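Side-chain contacts in molybdopterin adenylyltransferase (Pyrococcus furiosus, PDB 4LHB), which catalyses the ATP-dependent adenylylation of molybdopterin, releasing diphosphate, as a step in the biosynthesis of the molybdenum cofactor: residues E123-R126 with A127-E131; R104-T107 with I108-K112. All coordinates share one frame; numbering follows the deposited sequence.

Contact 1 (E123-R126 with A127-E131); sequences EVFR and AKSYE
E123 meets A127 through its backbone: the carbonyl O of E123 takes the N-H of A127 at 2.8 Å, the usual i to i+4 link of an alpha-helix. Its carboxylate turns off to a second subunit, where OE1 of E123 forms a salt bridge with NE of R126 of that neighbour. At V124, the carbonyl O receives K128 N at 2.9 Å, and the N-H...O angle of 168° makes this a nearly straight bond; the methyl of A127 rests against the same region, CB lying 3.5 Å from V124 O. The V124 side chain packs instead on I172 of helix 163-184. F125 meets S129 both through its carbonyl and through its ring. Its carbonyl O accepts two bonds from S129, N at 3.0 Å and OG at 3.1 Å, and the two donors arrive from opposite faces of the carbonyl plane, OG well above it. The hydroxyl gets there because OG stands beside its own backbone N (chi1 -74°), the serine-to-i-4-carbonyl bond common within helices, here in helix 121-133. The same OG approaches the F125 ring obliquely, 3.3 Å from CE2. Replacing S129 by an alanine is likely to leave F125 O, within this stretch of helix, with just the backbone N-H, and to strip the ring of the oxygen beside it. The carbonyl O of R126 accepts Y130 N at 2.9 Å, with Y130 CB alongside that oxygen, while the guanidinium arm of R126 reaches away, NE pairing with E123 OE1 of a third subunit.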
# COMPACT_ATOMS: atom_id res chain seq x y z
N GLU C 123 0.52 -8.80 18.14
CA GLU C 123 -0.61 -8.62 19.06
C GLU C 123 -0.44 -9.53 20.24
O GLU C 123 -0.60 -9.09 21.37
CB GLU C 123 -1.91 -9.01 18.42
CG GLU C 123 -2.34 -8.23 17.22
CD GLU C 123 -3.84 -8.35 16.99
OE1 GLU C 123 -4.52 -9.15 17.69
OE2 GLU C 123 -4.37 -7.66 16.10
N VAL C 124 -0.12 -10.80 19.96
CA VAL C 124 0.05 -11.80 21.02
C VAL C 124 1.23 -11.43 21.93
O VAL C 124 1.09 -11.34 23.17
CB VAL C 124 0.14 -13.23 20.45
CG1 VAL C 124 0.69 -14.17 21.49
CG2 VAL C 124 -1.26 -13.65 19.93
N PHE C 125 2.34 -11.11 21.29
CA PHE C 125 3.51 -10.54 21.96
C PHE C 125 3.11 -9.38 22.85
O PHE C 125 3.50 -9.31 23.99
CB PHE C 125 4.58 -10.05 20.95
CG PHE C 125 5.85 -9.64 21.59
CD1 PHE C 125 6.89 -10.53 21.72
CD2 PHE C 125 5.99 -8.39 22.14
CE1 PHE C 125 8.07 -10.17 22.34
CE2 PHE C 125 7.14 -8.02 22.80
CZ PHE C 125 8.19 -8.92 22.88
N ARG C 126 2.39 -8.42 22.29
CA ARG C 126 2.01 -7.28 23.08
C ARG C 126 1.09 -7.65 24.22
O ARG C 126 1.23 -7.10 25.31
CB ARG C 126 1.43 -6.16 22.19
CG ARG C 126 2.55 -5.35 21.54
CD ARG C 126 2.14 -4.12 20.76
NE ARG C 126 1.43 -4.48 19.55
CZ ARG C 126 1.99 -4.96 18.46
NH1 ARG C 126 3.30 -5.14 18.39
NH2 ARG C 126 1.24 -5.30 17.42
N ALA C 127 0.18 -8.60 24.01
CA ALA C 127 -0.73 -9.02 25.10
C ALA C 127 0.06 -9.63 26.25
O ALA C 127 -0.12 -9.24 27.39
CB ALA C 127 -1.81 -9.98 24.62
N LYS C 128 0.98 -10.54 25.97
CA LYS C 128 1.73 -11.11 27.07
C LYS C 128 2.57 -10.02 27.75
O LYS C 128 2.62 -9.94 28.97
CB LYS C 128 2.63 -12.27 26.61
CG LYS C 128 3.33 -13.04 27.74
CD LYS C 128 2.34 -13.85 28.59
CE LYS C 128 2.99 -14.50 29.83
NZ LYS C 128 2.82 -13.71 31.10
N SER C 129 3.21 -9.18 26.96
CA SER C 129 4.10 -8.14 27.47
C SER C 129 3.38 -7.14 28.34
O SER C 129 3.97 -6.59 29.25
CB SER C 129 4.75 -7.38 26.33
OG SER C 129 5.74 -8.18 25.73
N TYR C 130 2.12 -6.87 28.03
CA TYR C 130 1.37 -5.91 28.79
C TYR C 130 1.38 -6.25 30.29
O TYR C 130 1.41 -5.37 31.12
CB TYR C 130 -0.04 -5.83 28.25
CG TYR C 130 -0.95 -4.88 28.98
CD1 TYR C 130 -1.38 -3.69 28.39
CD2 TYR C 130 -1.40 -5.18 30.26
CE1 TYR C 130 -2.24 -2.81 29.06
CE2 TYR C 130 -2.25 -4.32 30.95
CZ TYR C 130 -2.68 -3.15 30.36
OH TYR C 130 -3.53 -2.34 31.08
N GLU C 131 1.38 -7.53 30.63
CA GLU C 131 1.40 -7.93 32.04
C GLU C 131 2.67 -7.44 32.76
O GLU C 131 2.60 -7.04 33.92
CB GLU C 131 1.27 -9.45 32.18
CG GLU C 131 0.01 -10.04 31.55
CD GLU C 131 0.08 -11.55 31.35
OE1 GLU C 131 1.00 -12.21 31.91
OE2 GLU C 131 -0.79 -12.09 30.62

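Contact 2 (R104-T107 with I108-K112)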
# COMPACT_ATOMS: atom_id res chain seq x y z
N ARG C 104 17.27 5.18 13.24
CA ARG C 104 18.15 4.04 13.21
C ARG C 104 17.40 2.74 12.82
O ARG C 104 17.88 1.98 11.98
CB ARG C 104 18.71 3.91 14.65
CG ARG C 104 20.11 3.33 14.86
CD ARG C 104 21.13 3.91 13.91
NE ARG C 104 20.84 5.27 13.44
CZ ARG C 104 21.51 5.87 12.46
NH1 ARG C 104 22.52 5.23 11.87
NH2 ARG C 104 21.19 7.10 12.07
N ASP C 105 16.23 2.52 13.43
CA ASP C 105 15.50 1.25 13.42
C ASP C 105 14.84 0.92 12.11
O ASP C 105 13.83 1.47 11.81
CB ASP C 105 14.39 1.29 14.49
CG ASP C 105 14.93 1.33 15.90
OD1 ASP C 105 15.90 0.61 16.16
OD2 ASP C 105 14.41 2.08 16.73
N ILE C 106 15.38 -0.03 11.36
CA ILE C 106 14.85 -0.36 10.04
C ILE C 106 14.44 -1.83 9.85
O ILE C 106 14.06 -2.21 8.72
CB ILE C 106 15.85 0.02 8.93
CG1 ILE C 106 17.24 -0.63 9.16
CG2 ILE C 106 16.00 1.52 8.91
CD1 ILE C 106 17.27 -2.15 9.37
N THR C 107 14.46 -2.61 10.94
CA THR C 107 14.29 -4.08 10.86
C THR C 107 12.95 -4.48 10.30
O THR C 107 12.92 -5.21 9.30
CB THR C 107 14.52 -4.80 12.21
OG1 THR C 107 15.82 -4.49 12.73
CG2 THR C 107 14.44 -6.32 12.02
N ILE C 108 11.86 -4.02 10.92
CA ILE C 108 10.53 -4.31 10.42
C ILE C 108 10.29 -3.73 8.98
O ILE C 108 9.80 -4.42 8.08
CB ILE C 108 9.45 -3.83 11.44
CG1 ILE C 108 9.65 -4.62 12.75
CG2 ILE C 108 8.01 -4.02 10.89
CD1 ILE C 108 8.61 -4.36 13.82
N GLU C 109 10.67 -2.49 8.78
CA GLU C 109 10.55 -1.86 7.45
C GLU C 109 11.36 -2.65 6.39
O GLU C 109 10.92 -2.77 5.26
CB GLU C 109 11.01 -0.40 7.51
CG GLU C 109 10.13 0.48 8.37
CD GLU C 109 10.45 0.43 9.87
OE1 GLU C 109 11.43 -0.26 10.35
OE2 GLU C 109 9.67 1.10 10.59
N SER C 110 12.49 -3.23 6.75
CA SER C 110 13.26 -3.95 5.73
C SER C 110 12.63 -5.32 5.37
O SER C 110 12.56 -5.70 4.19
CB SER C 110 14.72 -4.07 6.16
OG SER C 110 15.17 -2.84 6.72
N ILE C 111 12.13 -6.02 6.39
CA ILE C 111 11.67 -7.41 6.27
C ILE C 111 10.18 -7.50 5.89
O ILE C 111 9.83 -8.16 4.93
CB ILE C 111 11.95 -8.17 7.61
CG1 ILE C 111 13.45 -8.32 7.78
CG2 ILE C 111 11.30 -9.54 7.64
CD1 ILE C 111 13.84 -8.75 9.19
N LYS C 112 9.32 -6.84 6.63
CA LYS C 112 7.87 -7.00 6.47
C LYS C 112 7.37 -6.97 5.02
O LYS C 112 6.51 -7.75 4.68
CB LYS C 112 7.16 -5.93 7.28
CG LYS C 112 5.66 -5.99 7.24
CD LYS C 112 5.08 -5.18 8.43
CE LYS C 112 3.58 -4.94 8.29
NZ LYS C 112 2.98 -4.39 9.52
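S110 and I106 make the close-set end of this contact. I106 occupies the N-cap position, and its carbonyl O takes S110 N at 2.7 Å, the donor nearly in line with the C=O bond (161°). S110 OG bonds to the same oxygen, modelled at a very short 2.4 Å whose exact value is doubtful. CD1 of I106 reaches over this hydroxyl, 3.5 Å from OG. One residue on, T107 O accepts I111 N at 3.1 Å, and the two side chains run side by side in the same direction. With CG2 of T107 anti to the backbone N and lying beside the carbonyl carbon, that methyl comes within 3.8 Å of I111 CD1, while OG1 is left to bond to G97 O.

On the partly exposed side, where D105 and E109 lie, no hydrogen bond joins the two segments. The E109 chain, bent at chi2 (83°), folds back until OE1 stands 3.3 Å from D105 O, but both are acceptors. Instead, E109 OE2 forms a salt bridge with R141, and D105 O accepts a hydrogen bond from K117 of a third subunit. A sulfate, probably from the crystallisation liquor, lies about 4 Å from the D105 side chain, consistent with a pocket in this probable molybdopterin-binding domain. Helix 107-111 thus sits with I106 and S110 against helix 75-87, and with T107 and I111 against T95 of strand 92-96 and S158 of strand 153-159.

From the N terminus, contact 2 comes first: 104-112 ends the loop that follows strand 92-96 and turns it into helix 107-111. The chain then passes through the short strand 117-118, outermost of the sheet within this chain, and enters helix 121-133, which holds contact 1. Each contact is local and encloses no intervening residues, so the two stand in series, neither nesting nor crossing. The centres of contact 1 and contact 2 are about 21 Å apart, and the nearest atoms of contact 1 and contact 2 about 7 Å apart, without touching. Contact 2 ties its helix to helix 75-87 and central sheet strands, whereas contact 1 lies against helix 163-184. Both also reach the third subunit of the hexamer.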